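Local coordinates for 4-alpha-glucanotransferase (Streptococcus agalactiae, PDB 6M6T), which is an amylomaltase, or disproportionating enzyme, a 4-alpha-glucanotransferase built on a TIM-barrel fold with two glycan ligand pockets, at residues Ala6-Leu16 against Gln41-Leu49. Residues are numbered along the deposited sequence; the frame is centred on the assembly and turned at random.
Sequences ASGVLMHITSL and QKFWQILPL
Trp44 turns its CG anti to the backbone N (chi1 -173°), which carries the indole alongside the chain that follows strand 6-10 and brings NE1 to Met11, just past the end of that strand. His12 has the same kind of first torsion (chi1 -164°), and its ring swings against Leu47. The Trp44 NE1 to Met11 O hydrogen bond is 2.6 Å long. It lies in the carbonyl plane, on a lone pair, although Met11 O stands somewhat out of the indole plane. Further round the indole edge, Leu16 CD1 touches Trp44 CZ2 at 3.7 Å.

The backbones pair as parallel strands. Val9 donates to Phe43 O and accepts from Gln45 N, with Val9 O to Gln45 N at 2.9 Å. Met11 N then bonds to Gln45 O. At the start of the pairing Ser7 O takes two donors, Lys42 N and Phe43 N, from opposite faces of its carbonyl plane. Gly8 pairs with Phe43, and Gly8 CA lies 4.0 Å from Phe43 CA.

Leu10 CD1 packs on Gln45 CG at 3.4 Å. The amide of Gln45 is held by Tyr392, its OE1 bonding to the hydroxyl. Beyond the strands, Leu47 CB lies over one face of the His12 ring. Leu49 CD2 lies at the edge of the His12 ring, 3.8 Å from His12 NE2. Ile13 CD1 rests on Ile46 CG2 at 3.7 Å.

The two strands and helix 27-38 form a beta-alpha-beta unit of the TIM barrel. Phe32 of the helix meets the Trp44 ring and touches Val9 and Met11, while Leu36 also packs on Trp44. In the parallel sheet, strand 443-447 flanks 6-10 and strand 212-217 flanks 43-45.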
loop_
_atom_site.group_PDB
_atom_site.type_symbol
_atom_site.label_atom_id
_atom_site.label_comp_id
_atom_site.label_asym_id
_atom_site.label_seq_id
_atom_site.Cartn_x
_atom_site.Cartn_y
_atom_site.Cartn_z
ATOM N N ALA A 6 5.417 7.828 20.256
ATOM C CA ALA A 6 4.611 8.483 19.231
ATOM C C ALA A 6 3.466 7.553 18.840
ATOM O O ALA A 6 3.386 6.400 19.281
ATOM C CB ALA A 6 5.441 8.855 18.005
ATOM N N SER A 7 2.569 8.076 18.005
ATOM C CA SER A 7 1.426 7.311 17.531
ATOM C C SER A 7 1.015 7.847 16.169
ATOM O O SER A 7 1.495 8.891 15.702
ATOM C CB SER A 7 0.247 7.361 18.505
ATOM O OG SER A 7 -0.715 8.310 18.087
ATOM N N GLY A 8 0.146 7.084 15.516
ATOM C CA GLY A 8 -0.270 7.428 14.170
ATOM C C GLY A 8 -1.550 6.711 13.823
ATOM O O GLY A 8 -2.044 5.863 14.567
ATOM N N VAL A 9 -2.083 7.070 12.666
ATOM C CA VAL A 9 -3.378 6.579 12.221
ATOM C C VAL A 9 -3.181 5.860 10.893
ATOM O O VAL A 9 -2.369 6.283 10.063
ATOM C CB VAL A 9 -4.398 7.745 12.137
ATOM C CG1 VAL A 9 -5.631 7.399 11.325
ATOM C CG2 VAL A 9 -4.818 8.159 13.545
ATOM N N LEU A 10 -3.895 4.743 10.717
ATOM C CA LEU A 10 -3.799 3.908 9.516
ATOM C C LEU A 10 -5.041 4.133 8.649
ATOM O O LEU A 10 -6.119 3.577 8.903
ATOM C CB LEU A 10 -3.631 2.434 9.874
ATOM C CG LEU A 10 -3.598 1.508 8.660
ATOM C CD1 LEU A 10 -2.220 1.509 7.999
ATOM C CD2 LEU A 10 -3.987 0.112 9.049
ATOM N N MET A 11 -4.870 4.935 7.604
ATOM C CA MET A 11 -5.962 5.244 6.688
ATOM C C MET A 11 -5.424 5.485 5.288
ATOM O O MET A 11 -4.646 6.420 5.061
ATOM C CB MET A 11 -6.741 6.467 7.127
ATOM C CG MET A 11 -8.193 6.277 6.901
ATOM S SD MET A 11 -9.036 7.833 6.777
ATOM C CE MET A 11 -10.630 7.113 6.543
ATOM N N HIS A 12 -5.883 4.694 4.339
ATOM C CA HIS A 12 -5.425 4.892 2.984
ATOM C C HIS A 12 -6.122 6.096 2.362
ATOM O O HIS A 12 -7.278 6.405 2.674
ATOM C CB HIS A 12 -5.682 3.644 2.144
ATOM C CG HIS A 12 -4.903 3.621 0.873
ATOM N ND1 HIS A 12 -5.196 2.764 -0.162
ATOM C CD2 HIS A 12 -3.841 4.357 0.467
ATOM C CE1 HIS A 12 -4.339 2.965 -1.150
ATOM N NE2 HIS A 12 -3.509 3.930 -0.795
ATOM N N ILE A 13 -5.395 6.765 1.464
ATOM C CA ILE A 13 -5.943 7.839 0.650
ATOM C C ILE A 13 -7.292 7.465 0.049
ATOM O O ILE A 13 -8.122 8.335 -0.207
ATOM C CB ILE A 13 -4.924 8.199 -0.440
ATOM C CG1 ILE A 13 -3.514 8.237 0.159
ATOM C CG2 ILE A 13 -5.322 9.499 -1.134
ATOM C CD1 ILE A 13 -3.163 9.514 0.803
ATOM N N THR A 14 -7.545 6.177 -0.189
ATOM C CA THR A 14 -8.818 5.847 -0.821
ATOM C C THR A 14 -9.980 6.058 0.144
ATOM O O THR A 14 -11.077 6.415 -0.286
ATOM C CB THR A 14 -8.804 4.411 -1.391
ATOM O OG1 THR A 14 -9.080 3.436 -0.374
ATOM C CG2 THR A 14 -7.477 4.108 -2.016
ATOM N N SER A 15 -9.751 5.899 1.445
ATOM C CA SER A 15 -10.844 5.932 2.414
ATOM C C SER A 15 -11.266 7.347 2.814
ATOM O O SER A 15 -12.290 7.502 3.493
ATOM C CB SER A 15 -10.464 5.132 3.665
ATOM O OG SER A 15 -9.784 3.940 3.341
ATOM N N LEU A 16 -10.510 8.371 2.421
ATOM C CA LEU A 16 -10.927 9.753 2.611
ATOM C C LEU A 16 -12.323 9.943 2.020
ATOM O O LEU A 16 -12.739 9.154 1.167
ATOM C CB LEU A 16 -9.930 10.707 1.953
ATOM C CG LEU A 16 -8.689 11.167 2.726
ATOM C CD1 LEU A 16 -7.976 10.027 3.469
ATOM C CD2 LEU A 16 -7.740 11.814 1.749
ATOM N N GLN A 41 -0.960 13.532 16.797
ATOM C CA GLN A 41 -0.428 12.347 16.156
ATOM C C GLN A 41 0.928 12.648 15.535
ATOM O O GLN A 41 1.313 13.796 15.323
ATOM C CB GLN A 41 -1.383 11.832 15.085
ATOM C CG GLN A 41 -2.725 11.390 15.611
ATOM C CD GLN A 41 -2.616 10.404 16.761
ATOM O OE1 GLN A 41 -2.415 9.203 16.557
ATOM N NE2 GLN A 41 -2.769 10.907 17.979
ATOM N N LYS A 42 1.675 11.591 15.272
ATOM C CA LYS A 42 2.955 11.706 14.586
ATOM C C LYS A 42 2.903 11.156 13.172
ATOM O O LYS A 42 3.500 11.745 12.266
ATOM C CB LYS A 42 4.058 10.986 15.378
ATOM C CG LYS A 42 5.421 11.044 14.728
ATOM C CD LYS A 42 6.310 12.084 15.356
ATOM C CE LYS A 42 7.729 11.993 14.814
ATOM N NZ LYS A 42 8.200 10.596 14.941
ATOM N N PHE A 43 2.155 10.072 12.953
ATOM C CA PHE A 43 2.256 9.326 11.707
ATOM C C PHE A 43 0.904 9.177 11.030
ATOM O O PHE A 43 -0.127 9.009 11.691
ATOM C CB PHE A 43 2.874 7.922 11.944
ATOM C CG PHE A 43 4.282 7.972 12.449
ATOM C CD1 PHE A 43 5.284 8.568 11.700
ATOM C CD2 PHE A 43 4.601 7.456 13.686
ATOM C CE1 PHE A 43 6.587 8.637 12.180
ATOM C CE2 PHE A 43 5.904 7.525 14.177
ATOM C CZ PHE A 43 6.891 8.119 13.429
ATOM N N TRP A 44 0.939 9.236 9.696
ATOM C CA TRP A 44 -0.141 8.802 8.808
ATOM C C TRP A 44 0.419 7.624 8.024
ATOM O O TRP A 44 1.358 7.801 7.233
ATOM C CB TRP A 44 -0.581 9.931 7.859
ATOM C CG TRP A 44 -1.796 9.621 7.037
ATOM C CD1 TRP A 44 -2.481 8.450 7.018
ATOM C CD2 TRP A 44 -2.499 10.508 6.139
ATOM N NE1 TRP A 44 -3.549 8.535 6.150
ATOM C CE2 TRP A 44 -3.590 9.791 5.611
ATOM C CE3 TRP A 44 -2.315 11.837 5.739
ATOM C CZ2 TRP A 44 -4.484 10.346 4.708
ATOM C CZ3 TRP A 44 -3.196 12.373 4.821
ATOM C CH2 TRP A 44 -4.265 11.628 4.314
ATOM N N GLN A 45 -0.111 6.421 8.261
ATOM C CA GLN A 45 0.238 5.271 7.433
ATOM C C GLN A 45 -0.811 5.113 6.337
ATOM O O GLN A 45 -2.012 5.003 6.622
ATOM C CB GLN A 45 0.341 3.984 8.250
ATOM C CG GLN A 45 0.916 2.797 7.451
ATOM C CD GLN A 45 1.431 1.664 8.337
ATOM O OE1 GLN A 45 1.422 1.748 9.573
ATOM N NE2 GLN A 45 1.889 0.597 7.705
ATOM N N ILE A 46 -0.358 5.099 5.090
ATOM C CA ILE A 46 -1.212 4.808 3.953
ATOM C C ILE A 46 -0.840 3.430 3.389
ATOM O O ILE A 46 0.131 2.791 3.818
ATOM C CB ILE A 46 -1.113 5.910 2.872
ATOM C CG1 ILE A 46 0.353 6.120 2.478
ATOM C CG2 ILE A 46 -1.711 7.227 3.381
ATOM C CD1 ILE A 46 0.562 6.604 1.071
ATOM N N LEU A 47 -1.646 2.965 2.425
ATOM C CA LEU A 47 -1.343 1.779 1.622
ATOM C C LEU A 47 -0.408 2.209 0.492
ATOM O O LEU A 47 0.106 3.331 0.479
ATOM C CB LEU A 47 -2.646 1.136 1.167
ATOM C CG LEU A 47 -3.567 0.650 2.293
ATOM C CD1 LEU A 47 -4.337 -0.566 1.821
ATOM C CD2 LEU A 47 -2.843 0.322 3.588
ATOM N N PRO A 48 -0.039 1.314 -0.429
ATOM C CA PRO A 48 0.806 1.768 -1.537
ATOM C C PRO A 48 0.033 2.676 -2.473
ATOM O O PRO A 48 -1.184 2.549 -2.650
ATOM C CB PRO A 48 1.225 0.469 -2.235
ATOM C CG PRO A 48 1.014 -0.584 -1.254
ATOM C CD PRO A 48 -0.173 -0.159 -0.462
ATOM N N LEU A 49 0.753 3.612 -3.072
ATOM C CA LEU A 49 0.166 4.526 -4.032
ATOM C C LEU A 49 0.291 4.022 -5.465
ATOM O O LEU A 49 0.170 4.806 -6.413
ATOM C CB LEU A 49 0.813 5.898 -3.878
ATOM C CG LEU A 49 0.714 6.398 -2.439
ATOM C CD1 LEU A 49 1.201 7.832 -2.365
ATOM C CD2 LEU A 49 -0.728 6.242 -1.916
#